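Local coordinates for eukaryotic peptide chain release factor GTP-binding subunit (Schizosaccharomyces pombe, PDB 1R5B), which is a GTP-binding translation termination factor of the elongation factor Tu family, with a P-loop nucleotide-binding domain followed by two beta domains, at residues A[228-233]-A[249-254]; A[154-159]-A[203-208]; A[182-187]-A[218-223]; A[161-166]-A[211-216]. One frame throughout, in Å; residues are numbered along the deposited sequence.

Interaction 1. Residues A[228-233]-A[249-254]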
loop_
_atom_site.group_PDB
_atom_site.type_symbol
_atom_site.label_atom_id
_atom_site.label_comp_id
_atom_site.label_asym_id
_atom_site.label_seq_id
_atom_site.Cartn_x
_atom_site.Cartn_y
_atom_site.Cartn_z
ATOM N N TYR A 228 -16.621 4.193 7.709
ATOM C CA TYR A 228 -17.962 3.687 7.380
ATOM C C TYR A 228 -18.277 3.983 5.916
ATOM O O TYR A 228 -17.907 5.048 5.394
ATOM C CB TYR A 228 -19.017 4.330 8.282
ATOM C CG TYR A 228 -18.837 3.978 9.733
ATOM C CD1 TYR A 228 -18.135 4.822 10.589
ATOM C CD2 TYR A 228 -19.344 2.788 10.249
ATOM C CE1 TYR A 228 -17.948 4.489 11.921
ATOM C CE2 TYR A 228 -19.162 2.447 11.585
ATOM C CZ TYR A 228 -18.463 3.301 12.409
ATOM O OH TYR A 228 -18.284 2.981 13.724
ATOM N N MET A 229 -18.957 3.045 5.254
ATOM C CA MET A 229 -19.354 3.216 3.856
ATOM C C MET A 229 -20.637 2.473 3.542
ATOM O O MET A 229 -20.757 1.293 3.861
ATOM C CB MET A 229 -18.271 2.696 2.928
ATOM C CG MET A 229 -17.603 3.811 2.167
ATOM S SD MET A 229 -16.311 3.258 1.124
ATOM C CE MET A 229 -15.354 2.403 2.213
ATOM N N PRO A 230 -21.587 3.154 2.905
ATOM C CA PRO A 230 -22.815 2.503 2.471
ATOM C C PRO A 230 -22.548 1.797 1.159
ATOM O O PRO A 230 -21.806 2.329 0.319
ATOM C CB PRO A 230 -23.772 3.670 2.280
ATOM C CG PRO A 230 -22.897 4.793 1.872
ATOM C CD PRO A 230 -21.579 4.582 2.543
ATOM N N VAL A 231 -23.083 0.589 1.039
ATOM C CA VAL A 231 -23.112 -0.160 -0.206
ATOM C C VAL A 231 -24.396 -0.980 -0.308
ATOM O O VAL A 231 -25.167 -1.117 0.651
ATOM C CB VAL A 231 -21.931 -1.142 -0.327
ATOM C CG1 VAL A 231 -20.599 -0.461 -0.018
ATOM C CG2 VAL A 231 -22.119 -2.336 0.592
ATOM N N SER A 232 -24.607 -1.527 -1.497
ATOM C CA SER A 232 -25.563 -2.599 -1.704
ATOM C C SER A 232 -24.896 -3.647 -2.581
ATOM O O SER A 232 -24.633 -3.408 -3.758
ATOM C CB SER A 232 -26.838 -2.083 -2.359
ATOM O OG SER A 232 -27.603 -3.168 -2.847
ATOM N N ALA A 233 -24.638 -4.808 -1.991
ATOM C CA ALA A 233 -23.911 -5.889 -2.642
ATOM C C ALA A 233 -24.772 -6.573 -3.694
ATOM O O ALA A 233 -24.249 -7.183 -4.630
ATOM C CB ALA A 233 -23.438 -6.907 -1.600
ATOM N N PRO A 249 -28.240 11.081 -3.089
ATOM C CA PRO A 249 -27.666 12.428 -3.245
ATOM C C PRO A 249 -26.704 12.846 -2.133
ATOM O O PRO A 249 -25.812 13.661 -2.383
ATOM C CB PRO A 249 -28.897 13.358 -3.228
ATOM C CG PRO A 249 -30.113 12.483 -3.192
ATOM C CD PRO A 249 -29.689 11.113 -2.816
ATOM N N TRP A 250 -26.879 12.288 -0.936
ATOM C CA TRP A 250 -26.195 12.781 0.267
ATOM C C TRP A 250 -24.800 12.198 0.481
ATOM O O TRP A 250 -23.935 12.879 1.032
ATOM C CB TRP A 250 -27.059 12.564 1.522
ATOM C CG TRP A 250 -27.616 11.181 1.649
ATOM C CD1 TRP A 250 -28.844 10.754 1.238
ATOM C CD2 TRP A 250 -26.959 10.039 2.209
ATOM N NE1 TRP A 250 -28.996 9.417 1.511
ATOM C CE2 TRP A 250 -27.853 8.952 2.109
ATOM C CE3 TRP A 250 -25.703 9.822 2.798
ATOM C CZ2 TRP A 250 -27.532 7.669 2.573
ATOM C CZ3 TRP A 250 -25.388 8.549 3.260
ATOM C CH2 TRP A 250 -26.299 7.491 3.141
ATOM N N TYR A 251 -24.578 10.946 0.074
ATOM C CA TYR A 251 -23.242 10.342 0.175
ATOM C C TYR A 251 -22.404 10.832 -0.979
ATOM O O TYR A 251 -22.769 10.653 -2.152
ATOM C CB TYR A 251 -23.266 8.814 0.119
ATOM C CG TYR A 251 -21.881 8.213 0.279
ATOM C CD1 TYR A 251 -21.218 8.291 1.496
ATOM C CD2 TYR A 251 -21.231 7.587 -0.782
ATOM C CE1 TYR A 251 -19.946 7.752 1.666
ATOM C CE2 TYR A 251 -19.950 7.042 -0.625
ATOM C CZ TYR A 251 -19.314 7.128 0.605
ATOM O OH TYR A 251 -18.047 6.613 0.796
ATOM N N GLN A 252 -21.284 11.459 -0.657
ATOM C CA GLN A 252 -20.422 11.974 -1.701
ATOM C C GLN A 252 -18.975 11.565 -1.427
ATOM O O GLN A 252 -18.031 12.299 -1.736
ATOM C CB GLN A 252 -20.597 13.488 -1.800
ATOM C CG GLN A 252 -22.033 13.971 -2.184
ATOM C CD GLN A 252 -22.245 14.243 -3.697
ATOM O OE1 GLN A 252 -21.362 13.973 -4.527
ATOM N NE2 GLN A 252 -23.426 14.781 -4.045
ATOM N N GLY A 253 -18.818 10.378 -0.842
ATOM C CA GLY A 253 -17.513 9.783 -0.618
ATOM C C GLY A 253 -17.150 8.828 -1.743
ATOM O O GLY A 253 -17.774 8.834 -2.805
ATOM N N PRO A 254 -16.118 8.024 -1.527
ATOM C CA PRO A 254 -15.710 7.012 -2.501
ATOM C C PRO A 254 -16.488 5.700 -2.382
ATOM O O PRO A 254 -17.070 5.394 -1.338
ATOM C CB PRO A 254 -14.234 6.788 -2.142
ATOM C CG PRO A 254 -14.158 7.026 -0.687
ATOM C CD PRO A 254 -15.218 8.042 -0.358
#
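At the C-terminal end of strand 226-230, an outermost strand of the mixed sheet, Met-229 and Pro-230 pack against Tyr-251 of the irregular segment 249-254. The proline ring lies over one face of the tyrosine in a CH-pi contact, with Pro-230 CD 3.9 Å from the centroid of the Tyr-251 ring and only 18° off its normal. Proline suits the place, since its compact, fairly rigid ring presents the polarised CD and the neighbouring CG methylene to the pi face. On the opposite face Gly-253 N sits 3.4 Å above the ring plane of Tyr-251, which thus lies between Pro-230 of the strand and the backbone of its own loop. The strand closes one edge of the mixed, mainly parallel sheet of the P-loop domain, and the loop here leads into helix 256-262, whose Leu-256 and Tyr-259 also touch Met-229. Tyr-251 OH donates a 2.6 Å hydrogen bond to Pro-254 O, in the carbonyl plane and on a lone pair. That bond ties Tyr-251 to Pro-254 within the loop and helps fix the hydroxyl beside Met-229, whose CG comes within 3.2 Å of Tyr-251 OH. The flexible thioether bends at chi3, and Met-229 SD rests 3.3 Å from Pro-254 O.

Interaction 2. Residues A[154-159]-A[203-208]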
loop_
_atom_site.group_PDB
_atom_site.type_symbol
_atom_site.label_atom_id
_atom_site.label_comp_id
_atom_site.label_asym_id
_atom_site.label_seq_id
_atom_site.Cartn_x
_atom_site.Cartn_y
_atom_site.Cartn_z
ATOM N N ALA A 154 -28.126 -3.198 7.027
ATOM C CA ALA A 154 -28.853 -1.985 7.384
ATOM C C ALA A 154 -30.357 -2.230 7.466
ATOM O O ALA A 154 -31.088 -1.372 7.934
ATOM C CB ALA A 154 -28.563 -0.884 6.384
ATOM N N ARG A 155 -30.820 -3.387 7.002
ATOM C CA ARG A 155 -32.240 -3.741 7.078
ATOM C C ARG A 155 -32.786 -3.606 8.505
ATOM O O ARG A 155 -32.128 -4.006 9.459
ATOM C CB ARG A 155 -32.447 -5.175 6.585
ATOM C CG ARG A 155 -33.913 -5.646 6.531
ATOM C CD ARG A 155 -34.091 -7.154 6.687
ATOM N NE ARG A 155 -33.277 -7.900 5.723
ATOM C CZ ARG A 155 -33.722 -8.830 4.876
ATOM N NH1 ARG A 155 -35.012 -9.177 4.828
ATOM N NH2 ARG A 155 -32.856 -9.423 4.053
ATOM N N ARG A 156 -33.982 -3.042 8.647
ATOM C CA ARG A 156 -34.626 -2.947 9.956
ATOM C C ARG A 156 -34.915 -4.355 10.468
ATOM O O ARG A 156 -35.305 -5.235 9.691
ATOM C CB ARG A 156 -35.921 -2.121 9.872
ATOM C CG ARG A 156 -35.682 -0.648 9.528
ATOM C CD ARG A 156 -36.906 0.267 9.644
ATOM N NE ARG A 156 -36.601 1.573 9.062
ATOM C CZ ARG A 156 -35.885 2.536 9.655
ATOM N NH1 ARG A 156 -35.407 2.389 10.895
ATOM N NH2 ARG A 156 -35.649 3.671 9.000
ATOM N N GLY A 157 -34.720 -4.566 11.768
ATOM C CA GLY A 157 -34.780 -5.902 12.349
ATOM C C GLY A 157 -33.433 -6.614 12.353
ATOM O O GLY A 157 -32.956 -7.016 13.405
ATOM N N GLU A 158 -32.803 -6.745 11.189
ATOM C CA GLU A 158 -31.560 -7.517 11.065
ATOM C C GLU A 158 -30.361 -6.827 11.737
ATOM O O GLU A 158 -29.623 -7.454 12.491
ATOM C CB GLU A 158 -31.260 -7.790 9.586
ATOM C CG GLU A 158 -30.492 -9.077 9.310
ATOM C CD GLU A 158 -30.039 -9.174 7.867
ATOM O OE1 GLU A 158 -29.122 -9.971 7.574
ATOM O OE2 GLU A 158 -30.590 -8.445 7.022
ATOM N N PHE A 159 -30.182 -5.541 11.437
ATOM C CA PHE A 159 -29.192 -4.674 12.087
ATOM C C PHE A 159 -29.240 -4.779 13.595
ATOM O O PHE A 159 -28.290 -5.190 14.222
ATOM C CB PHE A 159 -29.436 -3.210 11.692
ATOM C CG PHE A 159 -28.504 -2.246 12.344
ATOM C CD1 PHE A 159 -27.173 -2.195 11.962
ATOM C CD2 PHE A 159 -28.947 -1.388 13.337
ATOM C CE1 PHE A 159 -26.294 -1.309 12.556
ATOM C CE2 PHE A 159 -28.073 -0.496 13.938
ATOM C CZ PHE A 159 -26.737 -0.462 13.545
ATOM N N TYR A 203 -28.774 5.344 7.702
ATOM C CA TYR A 203 -27.325 5.199 7.608
ATOM C C TYR A 203 -26.655 5.811 8.822
ATOM O O TYR A 203 -25.822 5.176 9.457
ATOM C CB TYR A 203 -26.785 5.866 6.337
ATOM C CG TYR A 203 -25.279 5.800 6.219
ATOM C CD1 TYR A 203 -24.639 4.613 5.898
ATOM C CD2 TYR A 203 -24.495 6.920 6.452
ATOM C CE1 TYR A 203 -23.258 4.548 5.805
ATOM C CE2 TYR A 203 -23.102 6.862 6.351
ATOM C CZ TYR A 203 -22.494 5.681 6.027
ATOM O OH TYR A 203 -21.118 5.624 5.930
ATOM N N LYS A 204 -27.028 7.053 9.117
ATOM C CA LYS A 204 -26.534 7.776 10.283
ATOM C C LYS A 204 -26.885 7.045 11.570
ATOM O O LYS A 204 -26.066 6.994 12.480
ATOM C CB LYS A 204 -27.112 9.201 10.344
ATOM C CG LYS A 204 -26.122 10.305 9.969
ATOM C CD LYS A 204 -26.602 11.687 10.463
ATOM C CE LYS A 204 -25.542 12.779 10.255
ATOM N NZ LYS A 204 -24.817 12.627 8.951
ATOM N N GLU A 205 -28.095 6.487 11.636
ATOM C CA GLU A 205 -28.538 5.735 12.805
ATOM C C GLU A 205 -27.701 4.477 12.996
ATOM O O GLU A 205 -27.323 4.158 14.112
ATOM C CB GLU A 205 -30.025 5.350 12.701
ATOM C CG GLU A 205 -30.563 4.648 13.946
ATOM C CD GLU A 205 -31.922 4.019 13.747
ATOM O OE1 GLU A 205 -32.322 3.819 12.583
ATOM O OE2 GLU A 205 -32.595 3.720 14.762
ATOM N N CYS A 206 -27.412 3.777 11.904
ATOM C CA CYS A 206 -26.613 2.561 11.941
ATOM C C CYS A 206 -25.163 2.856 12.308
ATOM O O CYS A 206 -24.545 2.103 13.046
ATOM C CB CYS A 206 -26.668 1.843 10.592
ATOM S SG CYS A 206 -28.252 1.039 10.253
ATOM N N VAL A 207 -24.641 3.968 11.807
ATOM C CA VAL A 207 -23.252 4.344 12.034
ATOM C C VAL A 207 -23.073 4.780 13.486
ATOM O O VAL A 207 -22.168 4.308 14.149
ATOM C CB VAL A 207 -22.801 5.471 11.066
ATOM C CG1 VAL A 207 -21.514 6.163 11.546
ATOM C CG2 VAL A 207 -22.599 4.904 9.688
ATOM N N ASP A 208 -23.940 5.664 13.972
ATOM C CA ASP A 208 -23.859 6.153 15.348
ATOM C C ASP A 208 -23.930 5.006 16.362
ATOM O O ASP A 208 -23.215 5.009 17.358
ATOM C CB ASP A 208 -24.981 7.162 15.643
ATOM C CG ASP A 208 -24.864 8.440 14.806
ATOM O OD1 ASP A 208 -23.960 8.514 13.927
ATOM O OD2 ASP A 208 -25.639 9.422 14.955
#
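Cys-206 of helix 200-218 sets its sulfur over the centre of one face of the Phe-159 ring, a sulfur-aromatic contact that joins this helix to the start of helix 158-161 in the P-loop domain. Cys-206 SG stands 3.6 Å from the centroid of the Phe-159 ring and only 4° off its normal, while its CB leans over the same ring nearer CE1 and CZ. A chi1 of 178° turns the Phe-159 side chain away from its own backbone nitrogen and carries the ring out toward the helix. A small polarisable thiol suits the spot, since the helix backbone can then come close: Phe-159 CZ is 3.4 Å from Cys-206 O. Ala-154, another small residue, adds its methyl, with CB 4.3 Å from Cys-206 SG. Nearer the surface, the side chains of Arg-156 and Glu-205 run at about a right angle to each other, the guanidinium of Arg-156 and the carboxylate of Glu-205 having their planes turned 45° apart. Glu-205 OE1 also forms a salt bridge with Arg-202, whose NH1 bonds to Ala-154 O. The salt bridge between Arg-156 and Glu-205 is a long one, with 3.8 Å between Arg-156 NH1 and Glu-205 OE1.

Interaction 3. Residues A[182-187]-A[218-223]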
loop_
_atom_site.group_PDB
_atom_site.type_symbol
_atom_site.label_atom_id
_atom_site.label_comp_id
_atom_site.label_asym_id
_atom_site.label_seq_id
_atom_site.Cartn_x
_atom_site.Cartn_y
_atom_site.Cartn_z
ATOM N N ASN A 182 -6.690 -2.878 13.328
ATOM C CA ASN A 182 -6.749 -1.676 14.141
ATOM C C ASN A 182 -7.377 -0.513 13.396
ATOM O O ASN A 182 -7.667 0.527 13.982
ATOM C CB ASN A 182 -5.346 -1.310 14.626
ATOM C CG ASN A 182 -4.766 -2.360 15.555
ATOM O OD1 ASN A 182 -3.581 -2.669 15.506
ATOM N ND2 ASN A 182 -5.609 -2.921 16.398
ATOM N N HIS A 183 -7.578 -0.679 12.100
ATOM C CA HIS A 183 -8.317 0.294 11.316
ATOM C C HIS A 183 -9.385 -0.492 10.572
ATOM O O HIS A 183 -9.115 -1.149 9.575
ATOM C CB HIS A 183 -7.382 1.010 10.356
ATOM C CG HIS A 183 -8.061 2.024 9.501
ATOM N ND1 HIS A 183 -8.789 1.680 8.386
ATOM C CD2 HIS A 183 -8.117 3.373 9.586
ATOM C CE1 HIS A 183 -9.261 2.775 7.818
ATOM N NE2 HIS A 183 -8.866 3.816 8.524
ATOM N N LEU A 184 -10.594 -0.450 11.101
ATOM C CA LEU A 184 -11.669 -1.285 10.624
ATOM C C LEU A 184 -12.450 -0.551 9.546
ATOM O O LEU A 184 -12.860 0.583 9.741
ATOM C CB LEU A 184 -12.578 -1.616 11.801
ATOM C CG LEU A 184 -13.640 -2.680 11.611
ATOM C CD1 LEU A 184 -13.005 -3.997 11.251
ATOM C CD2 LEU A 184 -14.423 -2.826 12.900
ATOM N N VAL A 185 -12.632 -1.199 8.409
ATOM C CA VAL A 185 -13.575 -0.736 7.398
ATOM C C VAL A 185 -14.928 -1.412 7.665
ATOM O O VAL A 185 -15.013 -2.636 7.701
ATOM C CB VAL A 185 -13.091 -1.073 5.981
ATOM C CG1 VAL A 185 -14.090 -0.600 4.953
ATOM C CG2 VAL A 185 -11.723 -0.442 5.723
ATOM N N VAL A 186 -15.965 -0.607 7.866
ATOM C CA VAL A 186 -17.289 -1.094 8.203
ATOM C C VAL A 186 -18.205 -0.753 7.036
ATOM O O VAL A 186 -18.445 0.423 6.746
ATOM C CB VAL A 186 -17.824 -0.430 9.486
ATOM C CG1 VAL A 186 -19.292 -0.814 9.726
ATOM C CG2 VAL A 186 -16.993 -0.811 10.661
ATOM N N VAL A 187 -18.702 -1.781 6.370
ATOM C CA VAL A 187 -19.552 -1.623 5.203
ATOM C C VAL A 187 -21.026 -1.815 5.619
ATOM O O VAL A 187 -21.420 -2.874 6.103
ATOM C CB VAL A 187 -19.081 -2.602 4.103
ATOM C CG1 VAL A 187 -20.150 -2.936 3.155
ATOM C CG2 VAL A 187 -17.892 -1.985 3.342
ATOM N N ALA A 218 -14.867 -3.314 21.918
ATOM C CA ALA A 218 -13.567 -3.568 21.301
ATOM C C ALA A 218 -12.641 -2.366 21.177
ATOM O O ALA A 218 -11.623 -2.463 20.546
ATOM C CB ALA A 218 -13.755 -4.228 19.933
ATOM N N GLY A 219 -12.978 -1.245 21.791
ATOM C CA GLY A 219 -12.055 -0.130 21.890
ATOM C C GLY A 219 -11.869 0.748 20.667
ATOM O O GLY A 219 -11.173 1.751 20.769
ATOM N N TYR A 220 -12.489 0.413 19.535
ATOM C CA TYR A 220 -12.352 1.235 18.324
ATOM C C TYR A 220 -12.844 2.663 18.557
ATOM O O TYR A 220 -13.997 2.866 18.906
ATOM C CB TYR A 220 -13.113 0.628 17.142
ATOM C CG TYR A 220 -12.551 -0.676 16.663
ATOM C CD1 TYR A 220 -13.163 -1.878 16.976
ATOM C CD2 TYR A 220 -11.382 -0.712 15.902
ATOM C CE1 TYR A 220 -12.624 -3.094 16.540
ATOM C CE2 TYR A 220 -10.839 -1.918 15.452
ATOM C CZ TYR A 220 -11.463 -3.104 15.770
ATOM O OH TYR A 220 -10.935 -4.298 15.331
ATOM N N ASN A 221 -11.947 3.634 18.389
ATOM C CA ASN A 221 -12.297 5.059 18.369
ATOM C C ASN A 221 -12.699 5.405 16.938
ATOM O O ASN A 221 -11.883 5.292 16.019
ATOM C CB ASN A 221 -11.092 5.902 18.829
ATOM C CG ASN A 221 -11.293 7.403 18.639
ATOM O OD1 ASN A 221 -11.127 8.179 19.583
ATOM N ND2 ASN A 221 -11.618 7.823 17.422
ATOM N N SER A 222 -13.940 5.827 16.738
ATOM C CA SER A 222 -14.502 5.864 15.378
ATOM C C SER A 222 -13.956 7.017 14.530
ATOM O O SER A 222 -13.821 6.883 13.308
ATOM C CB SER A 222 -16.048 5.878 15.389
ATOM O OG SER A 222 -16.575 4.589 15.129
ATOM N N LYS A 223 -13.618 8.121 15.182
ATOM C CA LYS A 223 -13.083 9.289 14.493
ATOM C C LYS A 223 -11.766 8.991 13.763
ATOM O O LYS A 223 -11.552 9.515 12.668
ATOM C CB LYS A 223 -12.899 10.458 15.473
ATOM C CG LYS A 223 -12.637 11.824 14.795
ATOM C CD LYS A 223 -13.863 12.761 14.840
ATOM C CE LYS A 223 -13.508 14.197 14.450
ATOM N NZ LYS A 223 -14.435 15.190 15.089
#
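The hydroxyl of Tyr-220 is hydrogen-bonded to the backbone O of Ile-181, just ahead of segment 182-187, and this anchors the far end of the ring that Leu-184 covers. Tyrosine fits here because one side chain does two jobs: its OH meets a polar backbone group where strand 184-189 is about to begin, and its ring packs against Leu-184 of the strand and Ala-176 of helix 169-178. The side chains of Leu-184 and Tyr-220 run at about a right angle to each other. Leu-184 CD2 sits over one face, 4.2 Å from the centroid of the Tyr-220 ring and 17° off the normal, displaced toward the rim near CE1 and CZ. The same leucine also touches through its stem, with Leu-184 CB, which the backbone directs toward the tyrosine, 4.1 Å from Tyr-220 CE2. Its chi1 of -169° then steers the branch so that CD2 comes over the ring face. At the ring edge, near its plane, the backbone C of Asn-182 lies 4.3 Å from Tyr-220 CE2. Ala-176 also touches Leu-184, and Arg-177 makes a cation-pi contact with the tyrosine. Gly-219, with phi of 78°, lets the chain leave helix 200-218 and turn back toward the sheet. The contact thus lies where the helix returns to the sheet in a right-handed beta-alpha-beta crossover, from strand 184-189 through helix 200-218 to its parallel neighbour 226-230.

Interaction 4. Residues A[161-166]-A[211-216]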
loop_
_atom_site.group_PDB
_atom_site.type_symbol
_atom_site.label_atom_id
_atom_site.label_comp_id
_atom_site.label_asym_id
_atom_site.label_seq_id
_atom_site.Cartn_x
_atom_site.Cartn_y
_atom_site.Cartn_z
ATOM N N ALA A 161 -30.736 -6.831 15.499
ATOM C CA ALA A 161 -30.621 -8.187 16.032
ATOM C C ALA A 161 -29.179 -8.545 16.398
ATOM O O ALA A 161 -28.943 -9.242 17.389
ATOM C CB ALA A 161 -31.183 -9.195 15.044
ATOM N N GLY A 162 -28.223 -8.055 15.609
ATOM C CA GLY A 162 -26.813 -8.313 15.842
ATOM C C GLY A 162 -26.276 -7.820 17.173
ATOM O O GLY A 162 -25.258 -8.336 17.653
ATOM N N PHE A 163 -26.950 -6.829 17.765
ATOM C CA PHE A 163 -26.576 -6.281 19.076
ATOM C C PHE A 163 -27.401 -6.833 20.233
ATOM O O PHE A 163 -26.990 -6.693 21.378
ATOM C CB PHE A 163 -26.709 -4.762 19.084
ATOM C CG PHE A 163 -26.024 -4.084 17.942
ATOM C CD1 PHE A 163 -26.739 -3.691 16.827
ATOM C CD2 PHE A 163 -24.668 -3.821 17.991
ATOM C CE1 PHE A 163 -26.123 -3.053 15.779
ATOM C CE2 PHE A 163 -24.030 -3.189 16.941
ATOM C CZ PHE A 163 -24.763 -2.800 15.825
ATOM N N GLU A 164 -28.565 -7.419 19.943
ATOM C CA GLU A 164 -29.452 -8.017 20.964
ATOM C C GLU A 164 -28.793 -9.271 21.593
ATOM O O GLU A 164 -27.602 -9.523 21.392
ATOM C CB GLU A 164 -30.837 -8.362 20.352
ATOM C CG GLU A 164 -31.692 -7.165 19.902
ATOM C CD GLU A 164 -32.961 -7.555 19.109
ATOM O OE1 GLU A 164 -33.665 -8.521 19.494
ATOM O OE2 GLU A 164 -33.285 -6.887 18.094
ATOM N N ARG A 165 -29.559 -10.057 22.351
ATOM C CA ARG A 165 -29.002 -11.219 23.067
ATOM C C ARG A 165 -28.375 -12.277 22.138
ATOM O O ARG A 165 -27.211 -12.656 22.318
ATOM C CB ARG A 165 -30.068 -11.859 23.953
ATOM C CG ARG A 165 -29.543 -12.478 25.241
ATOM C CD ARG A 165 -30.473 -13.559 25.807
ATOM N NE ARG A 165 -30.747 -13.401 27.235
ATOM C CZ ARG A 165 -31.688 -14.076 27.900
ATOM N NH1 ARG A 165 -32.462 -14.969 27.279
ATOM N NH2 ARG A 165 -31.864 -13.862 29.202
ATOM N N GLY A 166 -29.127 -12.731 21.139
ATOM C CA GLY A 166 -28.626 -13.748 20.228
ATOM C C GLY A 166 -27.527 -13.302 19.265
ATOM O O GLY A 166 -26.948 -14.138 18.558
ATOM N N SER A 211 -20.702 2.936 16.102
ATOM C CA SER A 211 -19.625 3.723 16.675
ATOM C C SER A 211 -19.588 3.598 18.203
ATOM O O SER A 211 -18.543 3.364 18.791
ATOM C CB SER A 211 -19.800 5.179 16.255
ATOM O OG SER A 211 -18.736 5.945 16.753
ATOM N N MET A 212 -20.736 3.731 18.845
ATOM C CA MET A 212 -20.809 3.535 20.292
ATOM C C MET A 212 -20.472 2.084 20.683
ATOM O O MET A 212 -19.698 1.849 21.602
ATOM C CB MET A 212 -22.183 3.938 20.812
ATOM C CG MET A 212 -22.471 5.431 20.664
ATOM S SD MET A 212 -21.234 6.500 21.454
ATOM C CE MET A 212 -21.997 6.744 22.985
ATOM N N PHE A 213 -20.997 1.122 19.936
ATOM C CA PHE A 213 -20.898 -0.282 20.307
ATOM C C PHE A 213 -19.481 -0.817 20.116
ATOM O O PHE A 213 -18.979 -1.543 20.959
ATOM C CB PHE A 213 -21.931 -1.089 19.508
ATOM C CG PHE A 213 -21.910 -2.575 19.764
ATOM C CD1 PHE A 213 -22.707 -3.128 20.740
ATOM C CD2 PHE A 213 -21.128 -3.418 18.984
ATOM C CE1 PHE A 213 -22.711 -4.500 20.963
ATOM C CE2 PHE A 213 -21.124 -4.783 19.203
ATOM C CZ PHE A 213 -21.918 -5.322 20.197
ATOM N N LEU A 214 -18.844 -0.440 19.010
ATOM C CA LEU A 214 -17.515 -0.946 18.660
ATOM C C LEU A 214 -16.456 -0.434 19.626
ATOM O O LEU A 214 -15.530 -1.155 19.987
ATOM C CB LEU A 214 -17.146 -0.551 17.235
ATOM C CG LEU A 214 -17.882 -1.322 16.136
ATOM C CD1 LEU A 214 -17.571 -0.700 14.776
ATOM C CD2 LEU A 214 -17.510 -2.801 16.133
ATOM N N ARG A 215 -16.604 0.813 20.050
ATOM C CA ARG A 215 -15.789 1.350 21.131
ATOM C C ARG A 215 -16.024 0.568 22.430
ATOM O O ARG A 215 -15.076 0.194 23.111
ATOM C CB ARG A 215 -16.091 2.843 21.342
ATOM C CG ARG A 215 -15.311 3.505 22.499
ATOM C CD ARG A 215 -13.790 3.466 22.338
ATOM N NE ARG A 215 -13.107 3.966 23.535
ATOM C CZ ARG A 215 -11.780 4.077 23.670
ATOM N NH1 ARG A 215 -10.965 3.707 22.695
ATOM N NH2 ARG A 215 -11.264 4.550 24.795
ATOM N N ARG A 216 -17.275 0.313 22.776
ATOM C CA ARG A 216 -17.556 -0.349 24.040
ATOM C C ARG A 216 -16.969 -1.752 24.094
ATOM O O ARG A 216 -16.327 -2.121 25.069
ATOM C CB ARG A 216 -19.056 -0.408 24.318
ATOM C CG ARG A 216 -19.386 -1.035 25.657
ATOM C CD ARG A 216 -20.838 -0.898 26.084
ATOM N NE ARG A 216 -21.562 -2.142 25.852
ATOM C CZ ARG A 216 -22.396 -2.370 24.839
ATOM N NH1 ARG A 216 -22.664 -1.427 23.934
ATOM N NH2 ARG A 216 -22.986 -3.556 24.737
#
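Phe-163 and Phe-213 carry this contact between them, with 61 and 53 Å² of their surfaces covered. They form a T-shaped (edge-to-face) pair in which the edge of Phe-163 meets the face of Phe-213, the ring planes being 76° apart and the centroids 4.7 Å. The leading atom is Phe-163 CD2, which stands over the centre of the Phe-213 ring and comes 3.4 Å from Phe-213 CD1. Beside it, Phe-163 CE2 lies 3.6 Å from Phe-213 CG, and the CD2-CE2 edge of Phe-163 thus lies against the face of Phe-213. In Phe-213 a chi1 of 178° carries the ring outward from the helix toward the loop, and a chi2 of 91° sets which way its face looks. Phenylalanine suits both places: the slightly positive C-H edge of one ring meets the electron-rich face of the other, and neither brings in a polar atom that would need a partner. Phe-163 has further company, an edge-to-face contact with Phe-159 and a cation-pi contact with Lys-209. The pair bridges helix 200-218 and the loop that joins helix 158-161 to helix 169-178; Thr-169 of the latter touches both rings, and on the helix Leu-214 reaches Tyr-228 of strand 226-230.

In the fold
All four contacts lie in the P-loop domain, near the last two strands of its sheet, 184-189 and the outermost 226-230. Interactions 2 and 4 use successive parts of helix 200-218, and interaction 3 the end of that helix and the exit from it; interaction 1 follows where the next strand ends. Interactions 2 and 3 are buried, with sulfur and a leucine set over aromatic faces, although interaction 2 also reaches the surface through its ion pair. Interactions 1 and 4 are only partly buried: a proline-tyrosine CH-pi contact beside a hydrogen bond within the loop, against a purely aromatic pair. Phe-159 and Phe-163 join interactions 2 and 4, while Tyr-228 and Ser-222 probably hydrogen-bond between interactions 1 and 3.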